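Local coordinates for protein antigen 43 (Escherichia coli, PDB 4KH3) that mediates self-association of bacterial cells as an autotransporter adhesin, its curved beta-helical passenger domain clumping cells by a Velcro-like mechanism, at residues 367-372 / 386-391; 406-411 / 426-431. All coordinates share one frame; numbering follows the deposited sequence.

In the fold
Contact 1 and contact 2 are two steps along one beta-helix, their centres about 10 Å apart, separated by the pairing of strands 382-389 and 403-407. Both are partly buried, with aliphatic groups facing the inside and polar or charged ones toward the surface. Contact 1 is mostly a regular parallel strand pair, whose backbone bonds run straight until the glycine corner. Contact 2 lies at the corner itself, where an asparagine amide and a tight turn take over from strand pairing, and more of its residues are exposed. A hydrogen bond from Asn408 ND2 to Asn389 OD1 ties the two together on the outer side of successive coils.

Contact 1 (367-372 / 386-391); sequences LMLEKG and TTVNGG
The carbonyl oxygen Leu369 O is gripped by two backbone N-H groups of the next coil: Asn389 N at 2.8 Å and, in a weak and bent bond, Gly391 N at 3.3 Å. Asn389 N arrives from above the carbonyl plane, 38° out of it, at the last residue of the strand before the glycine pair. Farther back the ladder is straighter, Leu369 N giving its hydrogen to Thr387 O at 2.9 Å and Thr387 N meeting Leu367 O almost head-on. Gly390 and Gly391 suit the corner: the first has backbone angles that favour glycine, and a side chain on the second would collide with Leu369 O and Glu370 O. On the outer face Met368 lies beside Thr387. With CG anti to the backbone N (chi1 165°) and the chain then folded at both following torsions, its CE comes to 3.9 Å from Thr387 CG2, so the flexible thioether, SD and CE alike, lies alongside the threonine methyl. Glu370 OE1 takes a hydrogen from Asn389 ND2 at 3.2 Å in a long, bent bond, on its syn side but tilted from the carboxylate plane; the two flat groups are turned 66° apart. A water donates to the same OE1 and to Asn389 O while accepting from Lys371 N, and Asn389 OD1 is held by Asn408 of the following coil. On the opposite face Leu369 CD1 packs on Val388 CG2 at 4.1 Å; just before the strands, Thr386 puts its methyl CG2 4.0 Å from Leu367 CB, while its OG1 shares a water with Leu367 N. Phe375 and Phe393 close over from the inside. Parallel strands stacked in register coil on coil, apolar side chains inward and polar ones outward, characterise the parallel beta-helix usual in autotransporter passenger domains.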
# COMPACT_ATOMS: atom_id res chain seq x y z
N LEU A 367 -6.55 29.46 5.25
CA LEU A 367 -6.41 28.01 5.40
C LEU A 367 -7.51 27.43 6.27
O LEU A 367 -7.79 27.94 7.35
CB LEU A 367 -5.07 27.67 6.04
CG LEU A 367 -3.87 27.89 5.13
CD1 LEU A 367 -2.66 27.41 5.84
CD2 LEU A 367 -4.07 27.15 3.83
N MET A 368 -8.14 26.36 5.80
CA MET A 368 -9.10 25.64 6.60
C MET A 368 -8.52 24.27 6.87
O MET A 368 -8.31 23.49 5.94
CB MET A 368 -10.45 25.52 5.88
CG MET A 368 -11.37 24.48 6.50
SD MET A 368 -11.88 24.86 8.19
CE MET A 368 -13.18 26.05 7.87
N LEU A 369 -8.22 23.98 8.12
CA LEU A 369 -7.60 22.70 8.46
C LEU A 369 -8.54 21.79 9.28
O LEU A 369 -8.62 21.91 10.50
CB LEU A 369 -6.29 22.94 9.21
CG LEU A 369 -5.25 23.83 8.52
CD1 LEU A 369 -4.17 24.25 9.50
CD2 LEU A 369 -4.61 23.13 7.34
N GLU A 370 -9.25 20.90 8.59
CA GLU A 370 -10.09 19.90 9.25
C GLU A 370 -9.25 18.76 9.83
O GLU A 370 -8.03 18.71 9.66
CB GLU A 370 -11.11 19.30 8.27
CG GLU A 370 -11.81 20.30 7.36
CD GLU A 370 -12.99 20.97 8.02
OE1 GLU A 370 -13.28 20.65 9.19
OE2 GLU A 370 -13.63 21.83 7.38
N LYS A 371 -9.92 17.85 10.54
CA LYS A 371 -9.25 16.71 11.14
C LYS A 371 -8.45 15.95 10.09
O LYS A 371 -8.96 15.61 9.02
CB LYS A 371 -10.26 15.79 11.84
CG LYS A 371 -9.61 14.63 12.59
CD LYS A 371 -10.56 14.04 13.64
CE LYS A 371 -9.85 13.03 14.54
NZ LYS A 371 -10.71 12.59 15.67
N GLY A 372 -7.17 15.73 10.38
CA GLY A 372 -6.28 15.07 9.45
C GLY A 372 -5.33 16.02 8.74
O GLY A 372 -4.19 15.66 8.45
N THR A 386 -6.41 31.89 9.49
CA THR A 386 -6.49 30.44 9.57
C THR A 386 -7.64 29.99 10.47
O THR A 386 -7.84 30.52 11.57
CB THR A 386 -5.22 29.86 10.17
OG1 THR A 386 -4.07 30.47 9.58
CG2 THR A 386 -5.19 28.35 9.95
N THR A 387 -8.41 29.02 9.98
CA THR A 387 -9.33 28.29 10.83
C THR A 387 -8.81 26.86 10.97
O THR A 387 -8.66 26.14 9.97
CB THR A 387 -10.76 28.24 10.25
OG1 THR A 387 -11.29 29.56 10.16
CG2 THR A 387 -11.65 27.41 11.14
N VAL A 388 -8.50 26.46 12.20
CA VAL A 388 -8.16 25.08 12.49
C VAL A 388 -9.36 24.44 13.15
O VAL A 388 -9.78 24.86 14.23
CB VAL A 388 -6.96 24.98 13.44
CG1 VAL A 388 -6.52 23.53 13.58
CG2 VAL A 388 -5.83 25.81 12.94
N ASN A 389 -9.94 23.44 12.50
CA ASN A 389 -11.15 22.80 12.99
C ASN A 389 -10.91 21.31 13.18
O ASN A 389 -11.34 20.49 12.37
CB ASN A 389 -12.31 23.05 12.03
CG ASN A 389 -13.65 22.57 12.58
OD1 ASN A 389 -13.89 22.60 13.78
ND2 ASN A 389 -14.53 22.14 11.68
N GLY A 390 -10.21 20.96 14.26
CA GLY A 390 -9.85 19.58 14.50
C GLY A 390 -8.49 19.20 13.95
O GLY A 390 -7.94 18.16 14.29
N GLY A 391 -7.94 20.07 13.10
CA GLY A 391 -6.64 19.81 12.50
C GLY A 391 -5.44 20.17 13.37
O GLY A 391 -5.56 20.42 14.57
O HOH W 1 -4.45 31.03 6.65
O HOH W 2 -12.77 18.35 11.08
O HOH W 3 -6.03 16.47 12.97

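Contact 2 (406-411 / 426-431); sequences LNNGAI and IREGDA
Asn407 sets CG anti to its carbonyl carbon (chi1 -71°) and twists its amide only slightly (chi2 -25°), which carries OD1 across to Arg427 N at 2.9 Å. That N-H meets the amide oxygen nearly end-on, so a buried side chain takes the part a strand carbonyl would have played: Leu406 O lies 4.0 Å from Arg427 N. Asparagine suits the place because its short amide can stand in for a peptide group. Just beyond it the chain reverses in a type I' turn from Asn407 to Ala410, closed by Ala410 N on Asn407 O. Asn408 and Gly409 occupy its two central positions with positive phi, which these two residue types tolerate well. The turn is pinned to the next coil by Asn408 N to Glu428 O at 2.8 Å and Gly409 N to Asp430 O at 2.9 Å, the latter from above the carbonyl plane. On the exposed side the extended Glu428 chain passes the Asn408 amide: Glu428 CG lies 3.5 Å from Asn408 OD1, with carboxylate and amide planes 85° apart, while Asn408 ND2 bonds to Asn389. Inside, Leu406 CB rests against both Ile426 CG1 at 3.7 Å and Ala431 CB at 3.8 Å, which meet it from the same side, with Leu452 covering both partners. A tight, asparagine-glycine turn stacked on the bend of the following coil forms a corner between two faces of a parallel beta-helix.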
# COMPACT_ATOMS: atom_id res chain seq x y z
N LEU A 406 -9.43 28.37 16.56
CA LEU A 406 -9.13 27.02 17.02
C LEU A 406 -10.40 26.37 17.57
O LEU A 406 -10.88 26.75 18.63
CB LEU A 406 -8.06 27.05 18.11
CG LEU A 406 -6.75 27.76 17.77
CD1 LEU A 406 -5.81 27.69 18.96
CD2 LEU A 406 -6.08 27.19 16.51
N ASN A 407 -10.94 25.40 16.83
CA ASN A 407 -12.17 24.72 17.22
C ASN A 407 -12.02 23.20 17.25
O ASN A 407 -11.13 22.64 16.61
CB ASN A 407 -13.31 25.06 16.26
CG ASN A 407 -13.82 26.48 16.40
OD1 ASN A 407 -13.68 27.11 17.45
ND2 ASN A 407 -14.43 26.99 15.34
N ASN A 408 -12.90 22.55 18.01
CA ASN A 408 -13.19 21.12 17.89
C ASN A 408 -12.00 20.18 17.80
O ASN A 408 -11.92 19.38 16.87
CB ASN A 408 -14.07 20.89 16.66
CG ASN A 408 -15.39 21.62 16.76
OD1 ASN A 408 -16.04 21.61 17.80
ND2 ASN A 408 -15.80 22.26 15.67
N GLY A 409 -11.09 20.25 18.76
CA GLY A 409 -9.97 19.34 18.79
C GLY A 409 -8.72 19.91 18.15
O GLY A 409 -7.71 19.22 18.02
N ALA A 410 -8.80 21.17 17.75
CA ALA A 410 -7.67 21.85 17.14
C ALA A 410 -6.44 21.80 18.04
O ALA A 410 -6.55 21.89 19.27
CB ALA A 410 -8.04 23.28 16.82
N ILE A 411 -5.29 21.62 17.43
CA ILE A 411 -4.03 21.71 18.15
C ILE A 411 -3.15 22.74 17.45
O ILE A 411 -3.04 22.75 16.23
CB ILE A 411 -3.29 20.37 18.22
CG1 ILE A 411 -4.10 19.35 19.02
CG2 ILE A 411 -1.91 20.53 18.83
CD1 ILE A 411 -3.41 18.00 19.16
N ILE A 426 -11.22 30.81 20.15
CA ILE A 426 -11.76 29.47 20.30
C ILE A 426 -13.26 29.62 20.52
O ILE A 426 -13.70 30.24 21.49
CB ILE A 426 -11.13 28.74 21.49
CG1 ILE A 426 -9.68 28.37 21.18
CG2 ILE A 426 -11.93 27.47 21.83
CD1 ILE A 426 -8.69 29.51 21.27
N ARG A 427 -14.06 29.05 19.63
CA ARG A 427 -15.48 29.32 19.65
C ARG A 427 -16.36 28.09 19.91
O ARG A 427 -17.55 28.21 20.21
CB ARG A 427 -15.89 29.97 18.33
CG ARG A 427 -15.09 31.22 18.02
CD ARG A 427 -15.58 31.89 16.74
NE ARG A 427 -17.02 32.15 16.79
CZ ARG A 427 -17.84 31.98 15.77
NH1 ARG A 427 -17.37 31.54 14.60
NH2 ARG A 427 -19.13 32.24 15.90
N GLU A 428 -15.76 26.90 19.82
CA GLU A 428 -16.54 25.67 19.76
C GLU A 428 -15.63 24.47 20.03
O GLU A 428 -14.57 24.34 19.43
CB GLU A 428 -17.17 25.56 18.37
CG GLU A 428 -18.15 24.43 18.17
CD GLU A 428 -18.65 24.37 16.73
OE1 GLU A 428 -18.34 25.31 15.96
OE2 GLU A 428 -19.35 23.39 16.37
N GLY A 429 -16.04 23.59 20.95
CA GLY A 429 -15.22 22.45 21.33
C GLY A 429 -13.94 22.80 22.07
O GLY A 429 -13.82 23.85 22.70
N ASP A 430 -12.96 21.91 22.00
CA ASP A 430 -11.73 22.06 22.76
C ASP A 430 -10.62 22.55 21.85
O ASP A 430 -10.71 22.44 20.63
CB ASP A 430 -11.31 20.71 23.34
CG ASP A 430 -12.21 20.23 24.47
OD1 ASP A 430 -13.10 20.99 24.91
OD2 ASP A 430 -12.00 19.09 24.93
N ALA A 431 -9.56 23.08 22.45
CA ALA A 431 -8.39 23.48 21.70
C ALA A 431 -7.14 23.32 22.56
O ALA A 431 -7.21 23.42 23.78
CB ALA A 431 -8.53 24.92 21.21